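PDB 6KD7: polyprenyl synthetase from Nonlabens dokdonensis, which belongs to the FPP/GGPP synthase family and probably acts as a magnesium-dependent prenyltransferase that makes geranylgeranyl pyrophosphate. Local coordinates for residues Tyr161-Thr169 with Ile199-Asp210; Ile291-Ile302 with Leu315-Arg325. All coordinates share one frame; numbering follows the deposited sequence.

Contact 1 (Tyr161-Thr169 with Ile199-Asp210); sequences YLNMIKLKT and INLGLAFQLMDD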
loop_
_atom_site.group_PDB
_atom_site.type_symbol
_atom_site.label_atom_id
_atom_site.label_comp_id
_atom_site.label_asym_id
_atom_site.label_seq_id
_atom_site.Cartn_x
_atom_site.Cartn_y
_atom_site.Cartn_z
ATOM N N TYR A 161 -11.139 -13.023 -32.590
ATOM C CA TYR A 161 -11.237 -13.943 -31.435
ATOM C C TYR A 161 -10.789 -15.365 -31.863
ATOM O O TYR A 161 -10.027 -15.996 -31.108
ATOM C CB TYR A 161 -12.648 -13.954 -30.829
ATOM C CG TYR A 161 -12.718 -14.801 -29.582
ATOM C CD1 TYR A 161 -12.179 -14.335 -28.379
ATOM C CD2 TYR A 161 -13.181 -16.118 -29.635
ATOM C CE1 TYR A 161 -12.175 -15.134 -27.238
ATOM C CE2 TYR A 161 -13.149 -16.938 -28.510
ATOM C CZ TYR A 161 -12.655 -16.440 -27.308
ATOM O OH TYR A 161 -12.620 -17.261 -26.225
ATOM N N LEU A 162 -11.239 -15.880 -33.022
ATOM C CA LEU A 162 -10.917 -17.292 -33.404
ATOM C C LEU A 162 -9.425 -17.406 -33.712
ATOM O O LEU A 162 -8.798 -18.384 -33.304
ATOM C CB LEU A 162 -11.773 -17.725 -34.592
ATOM C CG LEU A 162 -13.263 -17.854 -34.252
ATOM C CD1 LEU A 162 -14.096 -18.056 -35.521
ATOM C CD2 LEU A 162 -13.489 -18.963 -33.242
ATOM N N ASN A 163 -8.867 -16.385 -34.342
ATOM C CA ASN A 163 -7.410 -16.304 -34.603
ATOM C C ASN A 163 -6.660 -16.310 -33.262
ATOM O O ASN A 163 -5.647 -17.036 -33.135
ATOM C CB ASN A 163 -7.092 -15.101 -35.493
ATOM C CG ASN A 163 -5.617 -15.052 -35.798
ATOM O OD1 ASN A 163 -5.124 -15.976 -36.404
ATOM N ND2 ASN A 163 -4.887 -14.086 -35.261
ATOM N N MET A 164 -7.155 -15.583 -32.250
ATOM C CA MET A 164 -6.425 -15.503 -30.973
ATOM C C MET A 164 -6.436 -16.886 -30.296
ATOM O O MET A 164 -5.338 -17.379 -29.887
ATOM C CB MET A 164 -7.024 -14.410 -30.089
ATOM C CG MET A 164 -6.383 -14.324 -28.704
ATOM S SD MET A 164 -7.025 -15.500 -27.500
ATOM C CE MET A 164 -8.682 -14.857 -27.240
ATOM N N ILE A 165 -7.608 -17.505 -30.142
ATOM C CA ILE A 165 -7.667 -18.826 -29.462
ATOM C C ILE A 165 -6.950 -19.902 -30.290
ATOM O O ILE A 165 -6.372 -20.856 -29.689
ATOM C CB ILE A 165 -9.089 -19.249 -29.077
ATOM C CG1 ILE A 165 -10.015 -19.387 -30.276
ATOM C CG2 ILE A 165 -9.625 -18.318 -27.996
ATOM C CD1 ILE A 165 -11.275 -20.166 -29.933
ATOM N N LYS A 166 -6.852 -19.723 -31.598
ATOM C CA LYS A 166 -6.084 -20.692 -32.409
ATOM C C LYS A 166 -4.636 -20.642 -31.956
ATOM O O LYS A 166 -4.068 -21.726 -31.610
ATOM C CB LYS A 166 -6.208 -20.388 -33.901
ATOM C CG LYS A 166 -5.393 -21.341 -34.772
ATOM C CD LYS A 166 -5.514 -21.042 -36.241
ATOM C CE LYS A 166 -4.189 -20.876 -36.922
ATOM N NZ LYS A 166 -4.400 -20.138 -38.187
ATOM N N LEU A 167 -4.049 -19.440 -31.963
ATOM C CA LEU A 167 -2.630 -19.238 -31.541
ATOM C C LEU A 167 -2.443 -19.621 -30.070
ATOM O O LEU A 167 -1.426 -20.247 -29.717
ATOM C CB LEU A 167 -2.238 -17.779 -31.797
ATOM C CG LEU A 167 -2.214 -17.372 -33.268
ATOM C CD1 LEU A 167 -2.048 -15.884 -33.456
ATOM C CD2 LEU A 167 -1.073 -18.070 -33.975
ATOM N N LYS A 168 -3.368 -19.253 -29.203
ATOM C CA LYS A 168 -3.121 -19.364 -27.750
ATOM C C LYS A 168 -3.337 -20.805 -27.271
ATOM O O LYS A 168 -2.670 -21.186 -26.293
ATOM C CB LYS A 168 -4.052 -18.423 -26.980
ATOM C CG LYS A 168 -3.684 -18.179 -25.520
ATOM C CD LYS A 168 -4.899 -17.755 -24.742
ATOM C CE LYS A 168 -4.659 -16.559 -23.850
ATOM N NZ LYS A 168 -5.197 -16.756 -22.479
ATOM N N THR A 169 -4.313 -21.505 -27.842
ATOM C CA THR A 169 -4.664 -22.846 -27.316
ATOM C C THR A 169 -4.676 -23.980 -28.352
ATOM O O THR A 169 -4.646 -25.097 -27.921
ATOM C CB THR A 169 -6.049 -22.797 -26.663
ATOM O OG1 THR A 169 -6.995 -22.697 -27.712
ATOM C CG2 THR A 169 -6.247 -21.624 -25.734
ATOM N N ILE A 199 -5.686 -28.547 -35.003
ATOM C CA ILE A 199 -6.241 -27.178 -35.007
ATOM C C ILE A 199 -7.751 -27.255 -34.787
ATOM O O ILE A 199 -8.239 -26.543 -33.913
ATOM C CB ILE A 199 -5.844 -26.411 -36.265
ATOM C CG1 ILE A 199 -4.335 -26.180 -36.323
ATOM C CG2 ILE A 199 -6.593 -25.089 -36.373
ATOM C CD1 ILE A 199 -3.757 -25.366 -35.181
ATOM N N ASN A 200 -8.470 -28.072 -35.539
ATOM C CA ASN A 200 -9.955 -28.089 -35.458
ATOM C C ASN A 200 -10.326 -28.668 -34.088
ATOM O O ASN A 200 -11.219 -28.157 -33.420
ATOM C CB ASN A 200 -10.571 -28.868 -36.626
ATOM C CG ASN A 200 -10.560 -28.099 -37.933
ATOM O OD1 ASN A 200 -10.155 -28.600 -39.011
ATOM N ND2 ASN A 200 -11.068 -26.892 -37.850
ATOM N N LEU A 201 -9.611 -29.671 -33.627
ATOM C CA LEU A 201 -9.938 -30.257 -32.322
ATOM C C LEU A 201 -9.738 -29.175 -31.243
ATOM O O LEU A 201 -10.474 -29.173 -30.246
ATOM C CB LEU A 201 -9.030 -31.464 -32.073
ATOM C CG LEU A 201 -9.301 -32.238 -30.792
ATOM C CD1 LEU A 201 -10.565 -33.081 -30.888
ATOM C CD2 LEU A 201 -8.124 -33.124 -30.438
ATOM N N GLY A 202 -8.651 -28.423 -31.356
ATOM C CA GLY A 202 -8.210 -27.486 -30.303
ATOM C C GLY A 202 -9.192 -26.324 -30.247
ATOM O O GLY A 202 -9.565 -25.921 -29.149
ATOM N N LEU A 203 -9.661 -25.886 -31.404
ATOM C CA LEU A 203 -10.675 -24.823 -31.487
ATOM C C LEU A 203 -12.002 -25.305 -30.881
ATOM O O LEU A 203 -12.611 -24.565 -30.105
ATOM C CB LEU A 203 -10.803 -24.380 -32.940
ATOM C CG LEU A 203 -9.673 -23.497 -33.470
ATOM C CD1 LEU A 203 -9.824 -23.293 -34.983
ATOM C CD2 LEU A 203 -9.638 -22.137 -32.769
ATOM N N ALA A 204 -12.451 -26.513 -31.196
ATOM C CA ALA A 204 -13.659 -27.084 -30.583
ATOM C C ALA A 204 -13.461 -27.121 -29.073
ATOM O O ALA A 204 -14.393 -26.819 -28.320
ATOM C CB ALA A 204 -13.947 -28.471 -31.144
ATOM N N PHE A 205 -12.325 -27.610 -28.632
ATOM C CA PHE A 205 -12.059 -27.791 -27.185
ATOM C C PHE A 205 -12.158 -26.407 -26.452
ATOM O O PHE A 205 -12.738 -26.287 -25.362
ATOM C CB PHE A 205 -10.699 -28.474 -27.048
ATOM C CG PHE A 205 -10.314 -28.884 -25.656
ATOM C CD1 PHE A 205 -11.151 -29.712 -24.905
ATOM C CD2 PHE A 205 -9.105 -28.468 -25.103
ATOM C CE1 PHE A 205 -10.806 -30.104 -23.618
ATOM C CE2 PHE A 205 -8.752 -28.887 -23.820
ATOM C CZ PHE A 205 -9.615 -29.663 -23.064
ATOM N N GLN A 206 -11.577 -25.366 -27.028
ATOM C CA GLN A 206 -11.504 -24.032 -26.401
ATOM C C GLN A 206 -12.895 -23.400 -26.448
ATOM O O GLN A 206 -13.283 -22.793 -25.439
ATOM C CB GLN A 206 -10.489 -23.152 -27.101
ATOM C CG GLN A 206 -10.424 -21.761 -26.517
ATOM C CD GLN A 206 -10.183 -21.734 -25.030
ATOM O OE1 GLN A 206 -10.841 -20.984 -24.315
ATOM N NE2 GLN A 206 -9.240 -22.528 -24.565
ATOM N N LEU A 207 -13.613 -23.530 -27.559
ATOM C CA LEU A 207 -15.013 -23.041 -27.630
ATOM C C LEU A 207 -15.858 -23.741 -26.568
ATOM O O LEU A 207 -16.718 -23.052 -25.949
ATOM C CB LEU A 207 -15.572 -23.151 -29.038
ATOM C CG LEU A 207 -14.898 -22.188 -30.009
ATOM C CD1 LEU A 207 -15.406 -22.407 -31.411
ATOM C CD2 LEU A 207 -15.134 -20.740 -29.611
ATOM N N MET A 208 -15.575 -25.016 -26.303
ATOM C CA MET A 208 -16.263 -25.770 -25.227
ATOM C C MET A 208 -15.899 -25.151 -23.872
ATOM O O MET A 208 -16.788 -24.983 -23.067
ATOM C CB MET A 208 -15.858 -27.245 -25.232
ATOM C CG MET A 208 -16.645 -28.085 -24.252
ATOM S SD MET A 208 -16.178 -29.829 -24.234
ATOM C CE MET A 208 -14.675 -29.803 -23.265
ATOM N N ASP A 209 -14.627 -24.818 -23.657
ATOM C CA ASP A 209 -14.198 -24.180 -22.395
ATOM C C ASP A 209 -14.942 -22.824 -22.257
ATOM O O ASP A 209 -15.490 -22.545 -21.195
ATOM C CB ASP A 209 -12.676 -24.138 -22.358
ATOM C CG ASP A 209 -12.185 -23.321 -21.180
ATOM O OD1 ASP A 209 -12.105 -22.069 -21.317
ATOM O OD2 ASP A 209 -11.936 -23.926 -20.112
ATOM N N ASP A 210 -15.079 -22.040 -23.325
ATOM C CA ASP A 210 -15.811 -20.760 -23.270
ATOM C C ASP A 210 -17.236 -21.054 -22.789
ATOM O O ASP A 210 -17.747 -20.283 -22.005
ATOM C CB ASP A 210 -15.826 -20.058 -24.626
ATOM C CG ASP A 210 -14.513 -19.420 -25.041
ATOM O OD1 ASP A 210 -13.525 -19.519 -24.260
ATOM O OD2 ASP A 210 -14.510 -18.788 -26.117
HETATM O O HOH W 1 -7.597 -25.922 -27.266
#
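Leu203 pushes its CD2 methyl against Ile165, 3.7 Å from CG1, and the same methyl reaches the backbone of the opposing helix at Leu162 O and Lys166 CA. Ile165 lies in the middle of the contact: with CG2 anti to the carbonyl carbon and CG1 on the inner side of the backbone (chi1 61°), its CD1 extends past Leu203 to Leu207 CD2 at 3.9 Å, while CB and CG2 both rest on the CG methylene of Gln206. The two helical segments cross at 108°, so their contact is short, and beside it the aliphatic part of Lys166 skims Ile199 CG2.

Segment 199-210 carries the start of the second aspartate-rich motif of trans-prenyltransferases, beginning with Asp209 and Asp210, and Phe205 touches the bound pyrophosphate. Lys168 and Thr169 form the lysine-threonine pair found in this family, and the Gln206 side chain lies about 4 Å from a magnesium ion. Thr169 meets Gln206 at about a right angle, its OG1 3.6 Å from Gln206 CB. With OG1 lying between the backbone N and the carbonyl carbon (chi1 73°), the hydroxyl turns back to its own helix, where OG1 donates to Ile165 O at 2.8 Å; this carbonyl also takes Thr169 N from the other face of its plane. Water 1 bridges the backbones, donating to Thr169 O and, at 2.7 Å, to Gly202 O, and lies in the plane of the Phe205 ring at its edge. At the far end Tyr161 OH donates to Asp210 OD2, a hydrogen bond modelled so short that its exact length is doubtful, and Asp210 OD2 also accepts from Tyr236 N.

Contact 2 (Ile291-Ile302 with Leu315-Arg325); sequences IESYTQKALKNI and LTDFSLQLMGR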
loop_
_atom_site.group_PDB
_atom_site.type_symbol
_atom_site.label_atom_id
_atom_site.label_comp_id
_atom_site.label_asym_id
_atom_site.label_seq_id
_atom_site.Cartn_x
_atom_site.Cartn_y
_atom_site.Cartn_z
ATOM N N ILE A 291 -18.991 -25.261 -31.737
ATOM C CA ILE A 291 -18.259 -26.429 -31.168
ATOM C C ILE A 291 -18.539 -27.665 -32.033
ATOM O O ILE A 291 -17.578 -28.441 -32.348
ATOM C CB ILE A 291 -18.674 -26.677 -29.723
ATOM C CG1 ILE A 291 -18.227 -25.535 -28.806
ATOM C CG2 ILE A 291 -18.133 -27.998 -29.227
ATOM C CD1 ILE A 291 -18.947 -25.533 -27.491
ATOM N N GLU A 292 -19.818 -27.858 -32.347
ATOM C CA GLU A 292 -20.346 -28.964 -33.186
ATOM C C GLU A 292 -19.628 -28.869 -34.535
ATOM O O GLU A 292 -19.061 -29.860 -35.001
ATOM C CB GLU A 292 -21.873 -28.842 -33.317
ATOM C CG GLU A 292 -22.496 -29.586 -34.496
ATOM C CD GLU A 292 -22.313 -31.104 -34.487
ATOM O OE1 GLU A 292 -21.886 -31.671 -33.443
ATOM O OE2 GLU A 292 -22.559 -31.730 -35.546
ATOM N N SER A 293 -19.573 -27.681 -35.097
ATOM C CA SER A 293 -19.026 -27.441 -36.442
ATOM C C SER A 293 -17.522 -27.763 -36.468
ATOM O O SER A 293 -17.064 -28.444 -37.412
ATOM C CB SER A 293 -19.340 -26.057 -36.835
ATOM O OG SER A 293 -18.673 -25.739 -38.040
ATOM N N TYR A 294 -16.772 -27.299 -35.470
ATOM C CA TYR A 294 -15.322 -27.614 -35.396
ATOM C C TYR A 294 -15.116 -29.112 -35.166
ATOM O O TYR A 294 -14.158 -29.656 -35.679
ATOM C CB TYR A 294 -14.585 -26.734 -34.390
ATOM C CG TYR A 294 -14.283 -25.364 -34.925
ATOM C CD1 TYR A 294 -13.322 -25.180 -35.899
ATOM C CD2 TYR A 294 -14.978 -24.259 -34.483
ATOM C CE1 TYR A 294 -13.048 -23.929 -36.413
ATOM C CE2 TYR A 294 -14.713 -22.998 -34.980
ATOM C CZ TYR A 294 -13.748 -22.834 -35.953
ATOM O OH TYR A 294 -13.485 -21.598 -36.444
ATOM N N THR A 295 -15.968 -29.724 -34.348
ATOM C CA THR A 295 -15.833 -31.175 -34.084
ATOM C C THR A 295 -16.028 -31.947 -35.389
ATOM O O THR A 295 -15.230 -32.827 -35.654
ATOM C CB THR A 295 -16.823 -31.645 -33.019
ATOM O OG1 THR A 295 -16.620 -30.854 -31.855
ATOM C CG2 THR A 295 -16.636 -33.101 -32.663
ATOM N N GLN A 296 -17.020 -31.570 -36.189
ATOM C CA GLN A 296 -17.282 -32.260 -37.475
ATOM C C GLN A 296 -16.073 -32.068 -38.390
ATOM O O GLN A 296 -15.610 -33.055 -38.947
ATOM C CB GLN A 296 -18.579 -31.753 -38.103
ATOM C CG GLN A 296 -19.830 -32.259 -37.397
ATOM C CD GLN A 296 -19.833 -33.748 -37.144
ATOM O OE1 GLN A 296 -19.466 -34.543 -37.995
ATOM N NE2 GLN A 296 -20.263 -34.141 -35.959
ATOM N N LYS A 297 -15.517 -30.862 -38.426
ATOM C CA LYS A 297 -14.340 -30.579 -39.281
ATOM C C LYS A 297 -13.202 -31.505 -38.848
ATOM O O LYS A 297 -12.524 -32.036 -39.717
ATOM C CB LYS A 297 -13.911 -29.122 -39.106
ATOM C CG LYS A 297 -14.860 -28.084 -39.681
ATOM C CD LYS A 297 -14.235 -26.720 -39.771
ATOM C CE LYS A 297 -15.087 -25.702 -40.493
ATOM N NZ LYS A 297 -14.252 -24.619 -41.060
ATOM N N ALA A 298 -13.038 -31.694 -37.542
ATOM C CA ALA A 298 -11.989 -32.578 -36.992
ATOM C C ALA A 298 -12.257 -34.030 -37.405
ATOM O O ALA A 298 -11.301 -34.719 -37.729
ATOM C CB ALA A 298 -11.942 -32.443 -35.498
ATOM N N LEU A 299 -13.519 -34.461 -37.368
ATOM C CA LEU A 299 -13.887 -35.852 -37.750
ATOM C C LEU A 299 -13.572 -36.091 -39.232
ATOM O O LEU A 299 -13.002 -37.124 -39.529
ATOM C CB LEU A 299 -15.365 -36.077 -37.434
ATOM C CG LEU A 299 -15.726 -36.093 -35.953
ATOM C CD1 LEU A 299 -17.064 -36.765 -35.735
ATOM C CD2 LEU A 299 -14.658 -36.781 -35.135
ATOM N N LYS A 300 -13.921 -35.153 -40.107
ATOM C CA LYS A 300 -13.552 -35.214 -41.548
ATOM C C LYS A 300 -12.040 -35.244 -41.704
ATOM O O LYS A 300 -11.562 -36.026 -42.570
ATOM C CB LYS A 300 -14.199 -34.109 -42.385
ATOM C CG LYS A 300 -15.704 -34.294 -42.437
ATOM C CD LYS A 300 -16.496 -33.371 -43.325
ATOM C CE LYS A 300 -17.971 -33.406 -42.945
ATOM N NZ LYS A 300 -18.831 -32.855 -44.020
ATOM N N ASN A 301 -11.290 -34.467 -40.923
ATOM C CA ASN A 301 -9.811 -34.540 -41.010
ATOM C C ASN A 301 -9.396 -35.990 -40.695
ATOM O O ASN A 301 -8.432 -36.494 -41.312
ATOM C CB ASN A 301 -9.052 -33.598 -40.052
ATOM C CG ASN A 301 -9.351 -32.112 -40.189
ATOM O OD1 ASN A 301 -9.538 -31.557 -41.265
ATOM N ND2 ASN A 301 -9.361 -31.427 -39.077
ATOM N N ILE A 302 -10.016 -36.631 -39.706
ATOM C CA ILE A 302 -9.596 -38.002 -39.299
ATOM C C ILE A 302 -9.798 -38.957 -40.493
ATOM O O ILE A 302 -8.886 -39.752 -40.761
ATOM C CB ILE A 302 -10.303 -38.495 -38.027
ATOM C CG1 ILE A 302 -9.930 -37.640 -36.816
ATOM C CG2 ILE A 302 -9.980 -39.966 -37.753
ATOM C CD1 ILE A 302 -10.854 -37.860 -35.604
ATOM N N LEU A 315 -9.499 -42.567 -32.764
ATOM C CA LEU A 315 -9.298 -41.103 -32.755
ATOM C C LEU A 315 -10.667 -40.436 -32.776
ATOM O O LEU A 315 -10.786 -39.366 -32.184
ATOM C CB LEU A 315 -8.503 -40.684 -33.983
ATOM C CG LEU A 315 -7.497 -39.565 -33.791
ATOM C CD1 LEU A 315 -6.598 -39.838 -32.595
ATOM C CD2 LEU A 315 -6.668 -39.407 -35.072
ATOM N N THR A 316 -11.628 -41.018 -33.493
ATOM C CA THR A 316 -12.966 -40.418 -33.668
ATOM C C THR A 316 -13.665 -40.450 -32.306
ATOM O O THR A 316 -14.240 -39.431 -31.916
ATOM C CB THR A 316 -13.793 -41.100 -34.759
ATOM O OG1 THR A 316 -13.263 -40.757 -36.032
ATOM C CG2 THR A 316 -15.242 -40.658 -34.756
ATOM N N ASP A 317 -13.550 -41.568 -31.611
ATOM C CA ASP A 317 -14.121 -41.776 -30.266
ATOM C C ASP A 317 -13.423 -40.857 -29.278
ATOM O O ASP A 317 -14.086 -40.389 -28.356
ATOM C CB ASP A 317 -13.952 -43.216 -29.768
ATOM C CG ASP A 317 -14.895 -44.183 -30.486
ATOM O OD1 ASP A 317 -15.838 -43.673 -31.205
ATOM O OD2 ASP A 317 -14.673 -45.441 -30.357
ATOM N N PHE A 318 -12.108 -40.723 -29.367
ATOM C CA PHE A 318 -11.349 -39.874 -28.417
ATOM C C PHE A 318 -11.821 -38.411 -28.563
ATOM O O PHE A 318 -12.078 -37.768 -27.573
ATOM C CB PHE A 318 -9.858 -40.050 -28.630
ATOM C CG PHE A 318 -9.040 -38.933 -28.055
ATOM C CD1 PHE A 318 -8.807 -37.792 -28.796
ATOM C CD2 PHE A 318 -8.490 -39.042 -26.794
ATOM C CE1 PHE A 318 -8.030 -36.779 -28.279
ATOM C CE2 PHE A 318 -7.752 -38.003 -26.265
ATOM C CZ PHE A 318 -7.525 -36.881 -27.013
ATOM N N SER A 319 -12.031 -37.964 -29.788
ATOM C CA SER A 319 -12.471 -36.608 -30.140
ATOM C C SER A 319 -13.870 -36.386 -29.569
ATOM O O SER A 319 -14.116 -35.317 -28.995
ATOM C CB SER A 319 -12.445 -36.387 -31.624
ATOM O OG SER A 319 -11.128 -36.515 -32.119
ATOM N N LEU A 320 -14.768 -37.345 -29.748
ATOM C CA LEU A 320 -16.142 -37.209 -29.214
ATOM C C LEU A 320 -16.082 -37.245 -27.672
ATOM O O LEU A 320 -16.613 -36.340 -27.089
ATOM C CB LEU A 320 -17.042 -38.273 -29.838
ATOM C CG LEU A 320 -17.279 -38.137 -31.351
ATOM C CD1 LEU A 320 -17.953 -39.388 -31.901
ATOM C CD2 LEU A 320 -18.101 -36.918 -31.699
ATOM N N GLN A 321 -15.314 -38.139 -27.076
ATOM C CA GLN A 321 -15.247 -38.168 -25.598
ATOM C C GLN A 321 -14.704 -36.832 -25.066
ATOM O O GLN A 321 -15.232 -36.360 -24.069
ATOM C CB GLN A 321 -14.367 -39.332 -25.156
ATOM C CG GLN A 321 -14.250 -39.464 -23.648
ATOM C CD GLN A 321 -13.053 -40.277 -23.219
ATOM O OE1 GLN A 321 -12.909 -41.443 -23.574
ATOM N NE2 GLN A 321 -12.179 -39.659 -22.439
ATOM N N LEU A 322 -13.719 -36.236 -25.739
ATOM C CA LEU A 322 -13.044 -34.996 -25.264
ATOM C C LEU A 322 -14.091 -33.883 -25.201
ATOM O O LEU A 322 -14.069 -33.130 -24.235
ATOM C CB LEU A 322 -11.914 -34.598 -26.222
ATOM C CG LEU A 322 -11.082 -33.386 -25.799
ATOM C CD1 LEU A 322 -10.284 -33.669 -24.534
ATOM C CD2 LEU A 322 -10.163 -32.945 -26.925
ATOM N N MET A 323 -15.026 -33.881 -26.146
ATOM C CA MET A 323 -16.053 -32.823 -26.319
ATOM C C MET A 323 -17.309 -33.151 -25.504
ATOM O O MET A 323 -18.359 -32.597 -25.800
ATOM C CB MET A 323 -16.418 -32.696 -27.798
ATOM C CG MET A 323 -16.046 -31.365 -28.412
ATOM S SD MET A 323 -14.406 -30.775 -28.002
ATOM C CE MET A 323 -13.402 -31.758 -29.105
ATOM N N GLY A 324 -17.171 -34.037 -24.524
ATOM C CA GLY A 324 -18.252 -34.510 -23.631
ATOM C C GLY A 324 -19.444 -35.146 -24.351
ATOM O O GLY A 324 -20.551 -35.075 -23.787
ATOM N N ARG A 325 -19.244 -35.752 -25.533
ATOM C CA ARG A 325 -20.250 -36.556 -26.297
ATOM C C ARG A 325 -19.948 -38.063 -26.123
ATOM O O ARG A 325 -18.964 -38.425 -25.430
ATOM C CB ARG A 325 -20.270 -36.137 -27.776
ATOM C CG ARG A 325 -20.771 -34.723 -28.036
ATOM C CD ARG A 325 -20.421 -34.190 -29.421
ATOM N NE ARG A 325 -21.116 -34.865 -30.531
ATOM C CZ ARG A 325 -21.101 -34.509 -31.838
ATOM N NH1 ARG A 325 -20.421 -33.457 -32.270
ATOM N NH2 ARG A 325 -21.773 -35.228 -32.725
HETATM O O HOH W 2 -18.893 -31.513 -30.234
#
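An antiparallel helix hairpin near the C terminus of this all-alpha prenyltransferase fold joins Ile291-Ile302 to Leu315-Arg325, the two axes running 167° apart in direction. The second helix ends in a Schellman motif: Gly324, with positive phi, lets Arg325 N return to Leu320 O and Gly324 N to Gln321 O, and the chain then turns Arg325 back toward the first helix. There NH1 forms a salt bridge with Glu292 OE1 at 2.6 Å, the carboxylate approaching obliquely with its plane 43° from that of the guanidinium. Arg325 is poorly ordered, so this pairing on the solvent side is probably loose.

Thr295 sits deeper. Its OG1 donates to Ile291 O at 2.6 Å from above the carbonyl plane, the face opposite Thr295 N, and accepts from water 2, which in turn accepts from Arg325 NH1. The same oxygen packs 3.5 Å from Met323 CG, which also rests on Ile291 CG2. With a valine in its place the hydroxyl is gone, and water 2 would probably lose its acceptor and with it the bridge to the Arg325 guanidinium.

Farther along the hairpin Leu299 divides its methyls, CD1 toward Leu320 CD2 and CD2 toward Thr316 CG2 at 3.9 Å. Ile302 lays CD1 against Leu315 CB and 3.7 Å from Ser319 OG, a hydroxyl that donates to Leu315 O and has a second partner in Tyr197 OH; Thr316 OG1 is hydrogen-bonded to Lys312 O. Back at the helix end, Leu320 CD2 lies over the centre of the Arg325 guanidinium, 3.8 Å above its plane.

How the contacts relate
Early in the chain, helix 42-54 forms the surface that later receives Leu315 and Phe318 of contact 2. Contact 1 then closes a largely helical excursion of 29 residues, bringing helix 188-215 back across helix 158-183. Only after it is complete does the chain enter contact 2, which closes a shorter, partly helical connection, 12 residues between its segments, where helix 309-322 folds back along helix 283-303; the two follow in series, neither nested nor crossed. Helix 188-215 joins them: Asn200 OD1 probably accepts a hydrogen bond from Asn301 ND2, and Ile291 CD1 packs on Met208 CA. The C-terminal hairpin thus leans on a helix that also lines the pyrophosphate pocket.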